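Local coordinates for oxygen-independent coproporphyrinogen III oxidase (Escherichia coli, PDB 1OLT), which catalyses the anaerobic, S-adenosylmethionine-dependent oxidative decarboxylation of two propionate groups of coproporphyrinogen III, giving protoporphyrinogen IX in haem biosynthesis, at residues Glu132-Asn137 / Asp320-Gly325; Ile151-Leu156 / Glu188-Ala193; Tyr242-Thr247 / Ala258-Pro263; Gly414-Asp419 / Arg434-Cys439. One frame throughout, in Å; residues are numbered along the deposited sequence.

Interaction 1 of 4, residues Glu132-Asn137 / Asp320-Gly325; sequences ENFQFN and DLLGMG
F134 reaches out from the turn after helix 120-133 and meets two side chains of strand 320-324, L322 and M324. The apolar part comes first: the far end of the ring touches one branch of the leucine, with F134 CZ 3.8 Å from L322 CD2 and F134 CE1 4.0 Å from the same methyl. The two side chains cross at about a right angle. L322 holds CG anti to its backbone N (chi1 177°), which directs the branched end toward the phenyl ring.

The second kind of contact is Met-aromatic. M324 SD stands 5.2 Å from the centroid of the F134 ring, 66° off the ring normal, and its nearest ring atom is F134 CE2 at 4.2 Å. This methionine was modelled in two conformers, so the sulfur contact is less certain than the leucine one.

Around them, L53 and L55 of strand 53-62 also touch the phenyl ring, while I93 of helix 80-96 lies against M324. No hydrogen bond joins the two segments. Buried, greasy and without directional bonds between its halves, the contact probably rests on shape and dispersion.

Interaction 2 of 4, residues Ile151-Leu156 / Glu188-Ala193; sequences IELDVL and EEFIFA
The F190 ring has I151 CG2 at its edge, in the ring plane, 3.9 Å from F190 CE2. Obliquely to the same ring come the carbonyl O of I151, 3.2 Å from F190 CZ, and L153 CD2, 4.2 Å from F190 CE1. With CG anti to the backbone N (chi1 -174°), F190 stretches away from its helix, and its far end arrives at I151 nearly perpendicular to that side chain. The carbonyl approach is close, but it is a van der Waals contact and no hydrogen bond.

L153 runs antiparallel to the F190 side chain and goes on to A193, where L153 CD2 lies 3.8 Å from the backbone O of A193. L194, next in the chain, and H197, a turn further on, also touch L153.

The loop leading into helix 154-161 thus packs against the first turns of helix 188-200. Strands 140-146, 166-172 and 207-212 run parallel, and the contact joins successive beta-alpha units on the outside of the partial TIM barrel of radical SAM enzymes.

Interaction 3 of 4, residues Tyr242-Thr247 / Ala258-Pro263; sequences YAHLPT and ADLPSP. With SAM (S-adenosylmethionine), chain C.
H244 and L260 make the close part of this contact: L260 CD1 sits over one face of the imidazole, 4.1 Å from the ring centroid and 18° off its normal, a CH-pi contact. P246 CD lies on the opposite face, so the ring is sandwiched. Its rotation is fixed further by Y242 OH, in the ring plane, which hydrogen-bonds to H244 ND1 at 2.7 Å, and by D257, bonded to NE2.

The tyrosine side is looser: the other leucine methyl makes a single touch there, L260 CD2 lying 4.1 Å from Y242 CE2. Beyond it, the backbone of A243 reads the adenine of S-adenosylmethionine, its N donating to SAM N1 (3.1 Å, 176°) and its O accepting from SAM N6 (3.1 Å). Y242 CD1 lies 3.7 Å from SAM N6.

Both segments belong to the long connection between strand 236-241 and helix 263-279, the first leaving the strand and the second leading to S262, which N-caps the helix.

Interaction 4 of 4, residues Gly414-Asp419 / Arg434-Cys439; sequences GLVDVD and RNICMC
The hydroxyl of T426 lies between two backbone carbonyls, hydrogen-bonded to G414 O and only weakly to L415 O, and the second of these oxygens borders the contact, with L415 O 4.1 Å from I436 CD1. Here the chain leaves the Schellman turn at G414 and heads into strand 416-418.

Between the side chains the contact is apolar. I436 puts CG1 anti to its carbonyl carbon (chi1 -67°), and the long branch then ends against V416. V416 and I436 lie alongside one another, pointing in opposite senses. I436 CD1 is 3.3 Å from V416 CG1, shorter than usual carbon-carbon contact and so doubtful in detail; I436 CG1 is the next atom, 3.6 Å from V416 CG1. L415 adds a looser touch, its CB 4.4 Å from I436 CD1.

I436 also meets L377 of helix 365-380 and V425 of strand 422-425, while V416 rests on A411 of helix 401-412 and on I423 of strand 422-425. Strands 382-384, 422-425 and 416-418 form a small antiparallel sheet, consistent with a winged helix-turn-helix domain, and the short helix 433-438 packs against the start of strand 416-418.

In the fold
Three of the four contacts lie near the S-adenosylmethionine sites; none touches another. Interaction 3 bears on the second of these molecules directly, through A243, and the side chain of Y242 is about 10 Å from the iron-sulfur cluster. Interaction 1, on the opposite side of the chain's centre, holds L321 of the first pocket; its centre is 38 Å from that of interaction 3. Interaction 2 is more peripheral, yet the side chain of I151 is about 9 Å from a bound S-adenosylmethionine and about 11 Å from the cluster. Interaction 4 lies away from the annotated sites in the C-terminal part, but its nearest atoms are only about 10 Å from those of interaction 3.

Interaction 1 of 4, residues Glu132-Asn137 / Asp320-Gly325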
loop_
_atom_site.group_PDB
_atom_site.type_symbol
_atom_site.label_atom_id
_atom_site.label_comp_id
_atom_site.label_asym_id
_atom_site.label_seq_id
_atom_site.Cartn_x
_atom_site.Cartn_y
_atom_site.Cartn_z
ATOM N N GLU A 132 14.585 13.365 -15.922
ATOM C CA GLU A 132 15.590 14.390 -16.090
ATOM C C GLU A 132 16.059 14.949 -14.785
ATOM O O GLU A 132 17.070 15.598 -14.780
ATOM C CB GLU A 132 15.066 15.538 -16.982
ATOM C CG GLU A 132 14.959 15.030 -18.415
ATOM C CD GLU A 132 14.548 16.118 -19.406
ATOM O OE1 GLU A 132 14.016 17.173 -18.961
ATOM O OE2 GLU A 132 14.727 15.846 -20.613
ATOM N N ASN A 133 15.341 14.735 -13.687
ATOM C CA ASN A 133 15.747 15.308 -12.412
ATOM C C ASN A 133 16.265 14.317 -11.366
ATOM O O ASN A 133 16.838 14.740 -10.374
ATOM C CB ASN A 133 14.607 16.135 -11.827
ATOM C CG ASN A 133 14.488 17.455 -12.542
ATOM O OD1 ASN A 133 15.300 18.292 -12.324
ATOM N ND2 ASN A 133 13.495 17.600 -13.468
ATOM N N PHE A 134 16.052 13.029 -11.611
ATOM C CA PHE A 134 16.586 11.951 -10.782
ATOM C C PHE A 134 17.268 10.951 -11.702
ATOM O O PHE A 134 16.873 10.795 -12.876
ATOM C CB PHE A 134 15.455 11.214 -10.004
ATOM C CG PHE A 134 14.673 12.085 -9.051
ATOM C CD1 PHE A 134 15.102 12.287 -7.769
ATOM C CD2 PHE A 134 13.462 12.671 -9.444
ATOM C CE1 PHE A 134 14.366 13.038 -6.886
ATOM C CE2 PHE A 134 12.728 13.423 -8.582
ATOM C CZ PHE A 134 13.167 13.609 -7.300
ATOM N N GLN A 135 18.258 10.266 -11.177
ATOM C CA GLN A 135 18.959 9.218 -11.885
ATOM C C GLN A 135 18.306 7.836 -11.658
ATOM O O GLN A 135 18.408 7.261 -10.585
ATOM C CB GLN A 135 20.440 9.187 -11.445
ATOM C CG GLN A 135 21.294 8.444 -12.473
ATOM C CD GLN A 135 22.809 8.562 -12.266
ATOM O OE1 GLN A 135 23.317 9.552 -11.666
ATOM N NE2 GLN A 135 23.551 7.557 -12.784
ATOM N N PHE A 136 17.665 7.311 -12.697
ATOM C CA PHE A 136 16.936 6.047 -12.624
ATOM C C PHE A 136 17.853 4.907 -12.964
ATOM O O PHE A 136 18.594 4.976 -13.968
ATOM C CB PHE A 136 15.793 6.022 -13.637
ATOM C CG PHE A 136 14.567 6.676 -13.169
ATOM C CD1 PHE A 136 14.560 8.042 -12.869
ATOM C CD2 PHE A 136 13.419 5.963 -13.018
ATOM C CE1 PHE A 136 13.426 8.659 -12.448
ATOM C CE2 PHE A 136 12.254 6.586 -12.562
ATOM C CZ PHE A 136 12.282 7.935 -12.269
ATOM N N ASN A 137 17.815 3.851 -12.151
ATOM C CA ASN A 137 18.487 2.605 -12.534
ATOM C C ASN A 137 17.760 2.064 -13.797
ATOM O O ASN A 137 16.540 2.193 -13.955
ATOM C CB ASN A 137 18.444 1.522 -11.435
ATOM C CG ASN A 137 19.209 1.901 -10.190
ATOM O OD1 ASN A 137 20.054 2.805 -10.210
ATOM N ND2 ASN A 137 18.933 1.193 -9.084
ATOM N N ASP A 320 15.460 4.959 0.917
ATOM C CA ASP A 320 14.799 6.165 1.307
ATOM C C ASP A 320 13.679 6.362 0.278
ATOM O O ASP A 320 13.899 6.145 -0.922
ATOM C CB ASP A 320 15.742 7.345 1.266
ATOM C CG ASP A 320 16.687 7.397 2.426
ATOM O OD1 ASP A 320 16.364 6.890 3.505
ATOM O OD2 ASP A 320 17.809 7.961 2.342
ATOM N N LEU A 321 12.511 6.796 0.743
ATOM C CA LEU A 321 11.328 6.955 -0.095
ATOM C C LEU A 321 10.946 8.424 -0.079
ATOM O O LEU A 321 10.666 8.984 0.987
ATOM C CB LEU A 321 10.174 6.150 0.479
ATOM C CG LEU A 321 8.770 6.569 -0.006
ATOM C CD1 LEU A 321 8.626 5.908 -1.253
ATOM C CD2 LEU A 321 7.642 6.159 1.025
ATOM N N LEU A 322 10.994 9.052 -1.245
ATOM C CA LEU A 322 10.557 10.414 -1.404
ATOM C C LEU A 322 9.179 10.445 -2.029
ATOM O O LEU A 322 8.953 9.944 -3.146
ATOM C CB LEU A 322 11.522 11.214 -2.295
ATOM C CG LEU A 322 11.100 12.634 -2.565
ATOM C CD1 LEU A 322 11.108 13.530 -1.308
ATOM C CD2 LEU A 322 11.979 13.269 -3.700
ATOM N N GLY A 323 8.274 11.112 -1.347
ATOM C CA GLY A 323 6.909 11.188 -1.764
ATOM C C GLY A 323 6.634 12.605 -2.251
ATOM O O GLY A 323 6.944 13.599 -1.554
ATOM N N MET A 324 6.072 12.709 -3.449
ATOM C CA MET A 324 5.775 14.026 -4.085
ATOM C C MET A 324 4.286 14.103 -4.367
ATOM O O MET A 324 3.637 13.074 -4.590
ATOM C CB MET A 324 6.535 14.153 -5.397
ATOM C CG MET A 324 8.049 14.387 -5.282
ATOM S SD MET A 324 8.935 13.723 -6.754
ATOM C CE MET A 324 9.122 12.022 -6.248
ATOM N N GLY A 325 3.727 15.307 -4.348
ATOM C CA GLY A 325 2.324 15.542 -4.609
ATOM C C GLY A 325 1.478 15.633 -3.317
ATOM O O GLY A 325 1.957 15.420 -2.180
#

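Interaction 2 of 4, residues Ile151-Leu156 / Glu188-Ala193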
loop_
_atom_site.group_PDB
_atom_site.type_symbol
_atom_site.label_atom_id
_atom_site.label_comp_id
_atom_site.label_asym_id
_atom_site.label_seq_id
_atom_site.Cartn_x
_atom_site.Cartn_y
_atom_site.Cartn_z
ATOM N N ILE A 151 -10.797 4.728 -20.380
ATOM C CA ILE A 151 -9.407 4.593 -20.776
ATOM C C ILE A 151 -9.388 3.725 -22.029
ATOM O O ILE A 151 -10.165 2.831 -22.142
ATOM C CB ILE A 151 -8.532 4.000 -19.605
ATOM C CG1 ILE A 151 -7.057 4.113 -19.882
ATOM C CG2 ILE A 151 -8.854 2.552 -19.262
ATOM C CD1 ILE A 151 -6.217 3.587 -18.743
ATOM N N GLU A 152 -8.461 3.995 -22.934
ATOM C CA GLU A 152 -8.319 3.186 -24.143
ATOM C C GLU A 152 -7.176 2.179 -23.905
ATOM O O GLU A 152 -6.229 2.450 -23.152
ATOM C CB GLU A 152 -8.018 4.084 -25.348
ATOM C CG GLU A 152 -9.211 4.912 -25.807
ATOM C CD GLU A 152 -10.484 4.112 -25.819
ATOM O OE1 GLU A 152 -10.554 3.146 -26.603
ATOM O OE2 GLU A 152 -11.401 4.420 -25.005
ATOM N N LEU A 153 -7.276 1.020 -24.520
ATOM C CA LEU A 153 -6.229 0.005 -24.402
ATOM C C LEU A 153 -4.833 0.534 -24.778
ATOM O O LEU A 153 -3.853 0.137 -24.167
ATOM C CB LEU A 153 -6.528 -1.188 -25.314
ATOM C CG LEU A 153 -7.662 -2.139 -24.930
ATOM C CD1 LEU A 153 -7.784 -3.241 -26.048
ATOM C CD2 LEU A 153 -7.445 -2.782 -23.683
ATOM N N ASP A 154 -4.728 1.441 -25.767
ATOM C CA ASP A 154 -3.408 1.933 -26.166
ATOM C C ASP A 154 -2.717 2.793 -25.161
ATOM O O ASP A 154 -1.565 3.081 -25.322
ATOM C CB ASP A 154 -3.403 2.532 -27.573
ATOM C CG ASP A 154 -4.023 3.898 -27.630
ATOM O OD1 ASP A 154 -4.399 4.517 -26.598
ATOM O OD2 ASP A 154 -4.177 4.452 -28.715
ATOM N N VAL A 155 -3.393 3.220 -24.094
ATOM C CA VAL A 155 -2.712 3.874 -22.979
ATOM C C VAL A 155 -1.686 2.910 -22.326
ATOM O O VAL A 155 -0.633 3.343 -21.839
ATOM C CB VAL A 155 -3.706 4.481 -21.928
ATOM C CG1 VAL A 155 -3.008 4.991 -20.659
ATOM C CG2 VAL A 155 -4.573 5.588 -22.546
ATOM N N LEU A 156 -1.990 1.605 -22.299
ATOM C CA LEU A 156 -1.037 0.623 -21.783
ATOM C C LEU A 156 0.223 0.557 -22.635
ATOM O O LEU A 156 1.324 0.504 -22.083
ATOM C CB LEU A 156 -1.672 -0.765 -21.670
ATOM C CG LEU A 156 -2.888 -0.845 -20.732
ATOM C CD1 LEU A 156 -3.349 -2.291 -20.685
ATOM C CD2 LEU A 156 -2.712 -0.250 -19.371
ATOM N N GLU A 188 -17.172 -5.640 -17.773
ATOM C CA GLU A 188 -16.379 -6.826 -17.443
ATOM C C GLU A 188 -15.524 -7.244 -18.652
ATOM O O GLU A 188 -14.351 -7.624 -18.499
ATOM C CB GLU A 188 -17.295 -7.975 -17.072
ATOM C CG GLU A 188 -16.564 -9.253 -16.718
ATOM C CD GLU A 188 -17.525 -10.361 -16.264
ATOM O OE1 GLU A 188 -18.299 -10.164 -15.319
ATOM O OE2 GLU A 188 -17.551 -11.363 -16.897
ATOM N N GLU A 189 -16.079 -7.165 -19.844
ATOM C CA GLU A 189 -15.314 -7.533 -21.046
ATOM C C GLU A 189 -14.153 -6.640 -21.244
ATOM O O GLU A 189 -13.063 -7.079 -21.643
ATOM C CB GLU A 189 -16.188 -7.555 -22.307
ATOM C CG GLU A 189 -17.198 -8.662 -22.286
ATOM C CD GLU A 189 -16.566 -10.029 -22.458
ATOM O OE1 GLU A 189 -15.507 -10.131 -23.143
ATOM O OE2 GLU A 189 -17.128 -11.016 -21.889
ATOM N N PHE A 190 -14.328 -5.366 -20.933
ATOM C CA PHE A 190 -13.226 -4.444 -21.059
ATOM C C PHE A 190 -12.139 -4.686 -19.989
ATOM O O PHE A 190 -10.935 -4.523 -20.263
ATOM C CB PHE A 190 -13.709 -3.002 -21.021
ATOM C CG PHE A 190 -12.612 -2.018 -21.284
ATOM C CD1 PHE A 190 -12.113 -1.857 -22.563
ATOM C CD2 PHE A 190 -12.045 -1.323 -20.257
ATOM C CE1 PHE A 190 -11.091 -0.967 -22.809
ATOM C CE2 PHE A 190 -11.007 -0.452 -20.501
ATOM C CZ PHE A 190 -10.548 -0.289 -21.805
ATOM N N ILE A 191 -12.541 -5.030 -18.776
ATOM C CA ILE A 191 -11.552 -5.400 -17.772
ATOM C C ILE A 191 -10.679 -6.549 -18.233
ATOM O O ILE A 191 -9.437 -6.495 -18.081
ATOM C CB ILE A 191 -12.185 -5.637 -16.416
ATOM C CG1 ILE A 191 -12.674 -4.307 -15.851
ATOM C CG2 ILE A 191 -11.202 -6.247 -15.437
ATOM C CD1 ILE A 191 -13.632 -4.474 -14.647
ATOM N N PHE A 192 -11.297 -7.591 -18.772
ATOM C CA PHE A 192 -10.551 -8.736 -19.317
ATOM C C PHE A 192 -9.658 -8.296 -20.481
ATOM O O PHE A 192 -8.488 -8.704 -20.564
ATOM C CB PHE A 192 -11.500 -9.820 -19.811
ATOM C CG PHE A 192 -11.881 -10.790 -18.739
ATOM C CD1 PHE A 192 -12.738 -10.389 -17.714
ATOM C CD2 PHE A 192 -11.403 -12.097 -18.754
ATOM C CE1 PHE A 192 -13.094 -11.242 -16.679
ATOM C CE2 PHE A 192 -11.747 -12.967 -17.730
ATOM C CZ PHE A 192 -12.581 -12.539 -16.662
ATOM N N ALA A 193 -10.193 -7.453 -21.378
ATOM C CA ALA A 193 -9.375 -6.984 -22.493
ATOM C C ALA A 193 -8.140 -6.208 -22.017
ATOM O O ALA A 193 -7.042 -6.365 -22.520
ATOM C CB ALA A 193 -10.210 -6.096 -23.458
#

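Interaction 3 of 4, residues Tyr242-Thr247 / Ala258-Pro263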
loop_
_atom_site.group_PDB
_atom_site.type_symbol
_atom_site.label_atom_id
_atom_site.label_comp_id
_atom_site.label_asym_id
_atom_site.label_seq_id
_atom_site.Cartn_x
_atom_site.Cartn_y
_atom_site.Cartn_z
ATOM N N TYR A 242 -13.778 -3.962 3.638
ATOM C CA TYR A 242 -14.338 -2.602 3.460
ATOM C C TYR A 242 -14.268 -1.844 4.773
ATOM O O TYR A 242 -14.842 -2.244 5.750
ATOM C CB TYR A 242 -15.773 -2.677 2.922
ATOM C CG TYR A 242 -16.465 -1.346 2.839
ATOM C CD1 TYR A 242 -15.842 -0.250 2.265
ATOM C CD2 TYR A 242 -17.718 -1.180 3.389
ATOM C CE1 TYR A 242 -16.502 0.977 2.198
ATOM C CE2 TYR A 242 -18.342 0.028 3.388
ATOM C CZ TYR A 242 -17.740 1.106 2.752
ATOM O OH TYR A 242 -18.376 2.312 2.789
ATOM N N ALA A 243 -13.614 -0.696 4.763
ATOM C CA ALA A 243 -13.610 0.183 5.937
ATOM C C ALA A 243 -14.669 1.279 5.747
ATOM O O ALA A 243 -14.543 2.136 4.838
ATOM C CB ALA A 243 -12.256 0.840 6.084
ATOM N N HIS A 244 -15.674 1.242 6.586
ATOM C CA HIS A 244 -16.880 2.071 6.441
ATOM C C HIS A 244 -16.846 3.117 7.547
ATOM O O HIS A 244 -16.909 2.765 8.716
ATOM C CB HIS A 244 -18.118 1.208 6.612
ATOM C CG HIS A 244 -19.419 1.933 6.337
ATOM N ND1 HIS A 244 -19.722 2.484 5.113
ATOM C CD2 HIS A 244 -20.499 2.141 7.124
ATOM C CE1 HIS A 244 -20.923 3.030 5.173
ATOM N NE2 HIS A 244 -21.411 2.840 6.387
ATOM N N LEU A 245 -16.683 4.376 7.210
ATOM C CA LEU A 245 -16.637 5.422 8.230
ATOM C C LEU A 245 -17.244 6.673 7.603
ATOM O O LEU A 245 -16.484 7.578 7.236
ATOM C CB LEU A 245 -15.168 5.673 8.711
ATOM C CG LEU A 245 -15.045 6.507 10.013
ATOM C CD1 LEU A 245 -15.836 5.950 11.116
ATOM C CD2 LEU A 245 -13.551 6.635 10.415
ATOM N N PRO A 246 -18.563 6.688 7.394
ATOM C CA PRO A 246 -19.219 7.777 6.600
ATOM C C PRO A 246 -19.119 9.162 7.238
ATOM O O PRO A 246 -19.296 10.168 6.537
ATOM C CB PRO A 246 -20.697 7.265 6.416
ATOM C CG PRO A 246 -20.917 6.361 7.558
ATOM C CD PRO A 246 -19.543 5.683 7.820
ATOM N N THR A 247 -18.773 9.263 8.538
ATOM C CA THR A 247 -18.519 10.595 9.128
ATOM C C THR A 247 -17.317 11.298 8.493
ATOM O O THR A 247 -17.331 12.473 8.378
ATOM C CB THR A 247 -18.294 10.465 10.632
ATOM O OG1 THR A 247 -17.376 9.390 10.833
ATOM C CG2 THR A 247 -19.567 10.026 11.313
ATOM N N ALA A 258 -27.692 -0.994 6.279
ATOM C CA ALA A 258 -28.442 -2.227 6.252
ATOM C C ALA A 258 -28.110 -3.184 5.121
ATOM O O ALA A 258 -28.443 -4.366 5.221
ATOM C CB ALA A 258 -29.981 -1.926 6.280
ATOM N N ASP A 259 -27.499 -2.712 4.035
ATOM C CA ASP A 259 -27.100 -3.601 2.928
ATOM C C ASP A 259 -25.775 -4.293 3.214
ATOM O O ASP A 259 -25.376 -5.219 2.481
ATOM C CB ASP A 259 -26.893 -2.846 1.619
ATOM C CG ASP A 259 -28.178 -2.250 1.050
ATOM O OD1 ASP A 259 -29.271 -2.698 1.437
ATOM O OD2 ASP A 259 -28.145 -1.321 0.191
ATOM N N LEU A 260 -25.036 -3.805 4.207
ATOM C CA LEU A 260 -23.706 -4.378 4.459
ATOM C C LEU A 260 -23.866 -5.770 4.996
ATOM O O LEU A 260 -24.776 -6.071 5.741
ATOM C CB LEU A 260 -22.885 -3.510 5.414
ATOM C CG LEU A 260 -22.636 -2.047 4.951
ATOM C CD1 LEU A 260 -21.857 -1.307 6.019
ATOM C CD2 LEU A 260 -21.956 -1.978 3.653
ATOM N N PRO A 261 -22.955 -6.640 4.634
ATOM C CA PRO A 261 -22.993 -8.000 5.197
ATOM C C PRO A 261 -22.769 -8.069 6.711
ATOM O O PRO A 261 -22.019 -7.274 7.274
ATOM C CB PRO A 261 -21.882 -8.736 4.436
ATOM C CG PRO A 261 -21.111 -7.725 3.748
ATOM C CD PRO A 261 -21.855 -6.433 3.683
ATOM N N SER A 262 -23.418 -9.051 7.333
ATOM C CA SER A 262 -23.276 -9.339 8.739
ATOM C C SER A 262 -21.844 -9.746 8.993
ATOM O O SER A 262 -21.157 -10.071 8.049
ATOM C CB SER A 262 -24.223 -10.444 9.149
ATOM O OG SER A 262 -23.686 -11.672 8.692
ATOM N N PRO A 263 -21.371 -9.636 10.215
ATOM C CA PRO A 263 -20.021 -10.093 10.582
ATOM C C PRO A 263 -19.739 -11.590 10.264
ATOM O O PRO A 263 -18.638 -11.870 9.823
ATOM C CB PRO A 263 -19.969 -9.879 12.119
ATOM C CG PRO A 263 -20.961 -8.669 12.349
ATOM C CD PRO A 263 -22.069 -8.983 11.339
HETATM N N SAM C . -8.175 4.798 -8.732
HETATM C CA SAM C . -7.937 3.459 -9.252
HETATM C C SAM C . -9.152 2.527 -9.171
HETATM O O SAM C . -10.099 2.812 -8.360
HETATM O OXT SAM C . -9.139 1.605 -9.961
HETATM C CB SAM C . -6.798 2.866 -8.399
HETATM C CG SAM C . -7.071 2.148 -7.105
HETATM S SD SAM C . -7.590 3.161 -5.743
HETATM C CE SAM C . -6.333 4.439 -5.608
HETATM C "C5'" SAM C . -6.884 2.204 -4.294
HETATM C "C4'" SAM C . -7.703 1.012 -3.684
HETATM O "O4'" SAM C . -8.174 1.249 -2.363
HETATM C "C3'" SAM C . -8.977 0.705 -4.436
HETATM O "O3'" SAM C . -8.764 0.055 -5.694
HETATM C "C2'" SAM C . -9.812 -0.076 -3.413
HETATM O "O2'" SAM C . -9.628 -1.483 -3.572
HETATM C "C1'" SAM C . -9.221 0.343 -2.089
HETATM N N9 SAM C . -10.160 1.017 -1.216
HETATM C C8 SAM C . -10.580 2.313 -1.375
HETATM N N7 SAM C . -11.412 2.623 -0.386
HETATM C C5 SAM C . -11.512 1.524 0.429
HETATM C C6 SAM C . -12.230 1.271 1.611
HETATM N N6 SAM C . -13.003 2.182 2.200
HETATM N N1 SAM C . -12.107 0.035 2.182
HETATM C C2 SAM C . -11.297 -0.940 1.589
HETATM N N3 SAM C . -10.597 -0.699 0.456
HETATM C C4 SAM C . -10.722 0.518 -0.113
#

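Interaction 4 of 4, residues Gly414-Asp419 / Arg434-Cys439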
loop_
_atom_site.group_PDB
_atom_site.type_symbol
_atom_site.label_atom_id
_atom_site.label_comp_id
_atom_site.label_asym_id
_atom_site.label_seq_id
_atom_site.Cartn_x
_atom_site.Cartn_y
_atom_site.Cartn_z
ATOM N N GLY A 414 -2.163 -19.892 21.193
ATOM C CA GLY A 414 -1.661 -20.577 20.009
ATOM C C GLY A 414 -1.514 -19.674 18.779
ATOM O O GLY A 414 -1.283 -20.174 17.678
ATOM N N LEU A 415 -1.631 -18.359 18.977
ATOM C CA LEU A 415 -1.370 -17.394 17.908
ATOM C C LEU A 415 0.103 -17.368 17.540
ATOM O O LEU A 415 0.447 -17.171 16.392
ATOM C CB LEU A 415 -1.789 -15.999 18.327
ATOM C CG LEU A 415 -3.267 -15.684 18.142
ATOM C CD1 LEU A 415 -4.164 -16.635 18.859
ATOM C CD2 LEU A 415 -3.526 -14.285 18.646
ATOM N N VAL A 416 0.971 -17.522 18.532
ATOM C CA VAL A 416 2.411 -17.546 18.307
ATOM C C VAL A 416 3.042 -18.606 19.217
ATOM O O VAL A 416 2.503 -18.871 20.288
ATOM C CB VAL A 416 3.069 -16.164 18.612
ATOM C CG1 VAL A 416 2.390 -15.051 17.861
ATOM C CG2 VAL A 416 3.042 -15.845 20.113
ATOM N N ASP A 417 4.137 -19.222 18.755
ATOM C CA ASP A 417 5.072 -19.979 19.603
ATOM C C ASP A 417 6.259 -19.069 19.951
ATOM O O ASP A 417 6.878 -18.495 19.073
ATOM C CB ASP A 417 5.594 -21.239 18.886
ATOM C CG ASP A 417 4.482 -22.225 18.529
ATOM O OD1 ASP A 417 3.492 -22.329 19.309
ATOM O OD2 ASP A 417 4.528 -22.930 17.491
ATOM N N VAL A 418 6.563 -18.931 21.233
ATOM C CA VAL A 418 7.606 -18.001 21.661
ATOM C C VAL A 418 8.507 -18.684 22.701
ATOM O O VAL A 418 8.072 -19.563 23.458
ATOM C CB VAL A 418 7.003 -16.629 22.172
ATOM C CG1 VAL A 418 5.610 -16.810 22.777
ATOM C CG2 VAL A 418 7.906 -15.929 23.190
ATOM N N ASP A 419 9.776 -18.305 22.681
ATOM C CA ASP A 419 10.736 -18.808 23.653
ATOM C C ASP A 419 11.816 -17.743 23.904
ATOM O O ASP A 419 11.632 -16.544 23.582
ATOM C CB ASP A 419 11.322 -20.176 23.198
ATOM C CG ASP A 419 11.957 -20.139 21.787
ATOM O OD1 ASP A 419 12.121 -19.053 21.193
ATOM O OD2 ASP A 419 12.328 -21.183 21.202
ATOM N N ARG A 434 -1.992 -8.288 13.299
ATOM C CA ARG A 434 -2.117 -6.934 13.844
ATOM C C ARG A 434 -2.244 -7.004 15.379
ATOM O O ARG A 434 -1.654 -6.176 16.090
ATOM C CB ARG A 434 -3.305 -6.171 13.240
ATOM C CG ARG A 434 -3.243 -5.928 11.695
ATOM C CD ARG A 434 -4.646 -5.681 11.088
ATOM N NE ARG A 434 -4.739 -5.557 9.612
ATOM C CZ ARG A 434 -4.651 -6.572 8.708
ATOM N NH1 ARG A 434 -4.386 -7.820 9.088
ATOM N NH2 ARG A 434 -4.806 -6.314 7.394
ATOM N N ASN A 435 -2.987 -8.002 15.874
ATOM C CA ASN A 435 -3.066 -8.274 17.319
ATOM C C ASN A 435 -1.684 -8.486 17.906
ATOM O O ASN A 435 -1.343 -7.870 18.916
ATOM C CB ASN A 435 -3.934 -9.499 17.640
ATOM C CG ASN A 435 -5.320 -9.448 16.976
ATOM O OD1 ASN A 435 -5.490 -9.876 15.829
ATOM N ND2 ASN A 435 -6.312 -8.946 17.708
ATOM N N ILE A 436 -0.877 -9.332 17.263
ATOM C CA ILE A 436 0.470 -9.634 17.751
ATOM C C ILE A 436 1.365 -8.385 17.748
ATOM O O ILE A 436 2.075 -8.103 18.728
ATOM C CB ILE A 436 1.108 -10.776 16.897
ATOM C CG1 ILE A 436 0.374 -12.105 17.120
ATOM C CG2 ILE A 436 2.604 -10.930 17.172
ATOM C CD1 ILE A 436 0.529 -13.103 15.972
ATOM N N CYS A 437 1.342 -7.643 16.641
ATOM C CA CYS A 437 2.168 -6.448 16.495
ATOM C C CYS A 437 1.811 -5.388 17.535
ATOM O O CYS A 437 2.693 -4.672 18.018
ATOM C CB CYS A 437 2.041 -5.846 15.078
ATOM S SG CYS A 437 2.775 -6.925 13.834
ATOM N N MET A 438 0.529 -5.322 17.884
ATOM C CA MET A 438 0.015 -4.364 18.858
ATOM C C MET A 438 0.667 -4.505 20.245
ATOM O O MET A 438 0.695 -3.535 21.018
ATOM C CB MET A 438 -1.509 -4.515 18.991
ATOM C CG MET A 438 -2.275 -3.236 19.340
ATOM S SD MET A 438 -4.112 -3.273 18.986
ATOM C CE MET A 438 -4.476 -5.091 18.821
ATOM N N CYS A 439 1.179 -5.696 20.571
ATOM C CA CYS A 439 1.881 -5.893 21.863
ATOM C C CYS A 439 3.161 -5.073 21.991
ATOM O O CYS A 439 3.649 -4.822 23.126
ATOM C CB CYS A 439 2.211 -7.363 22.091
ATOM S SG CYS A 439 0.717 -8.342 22.160
#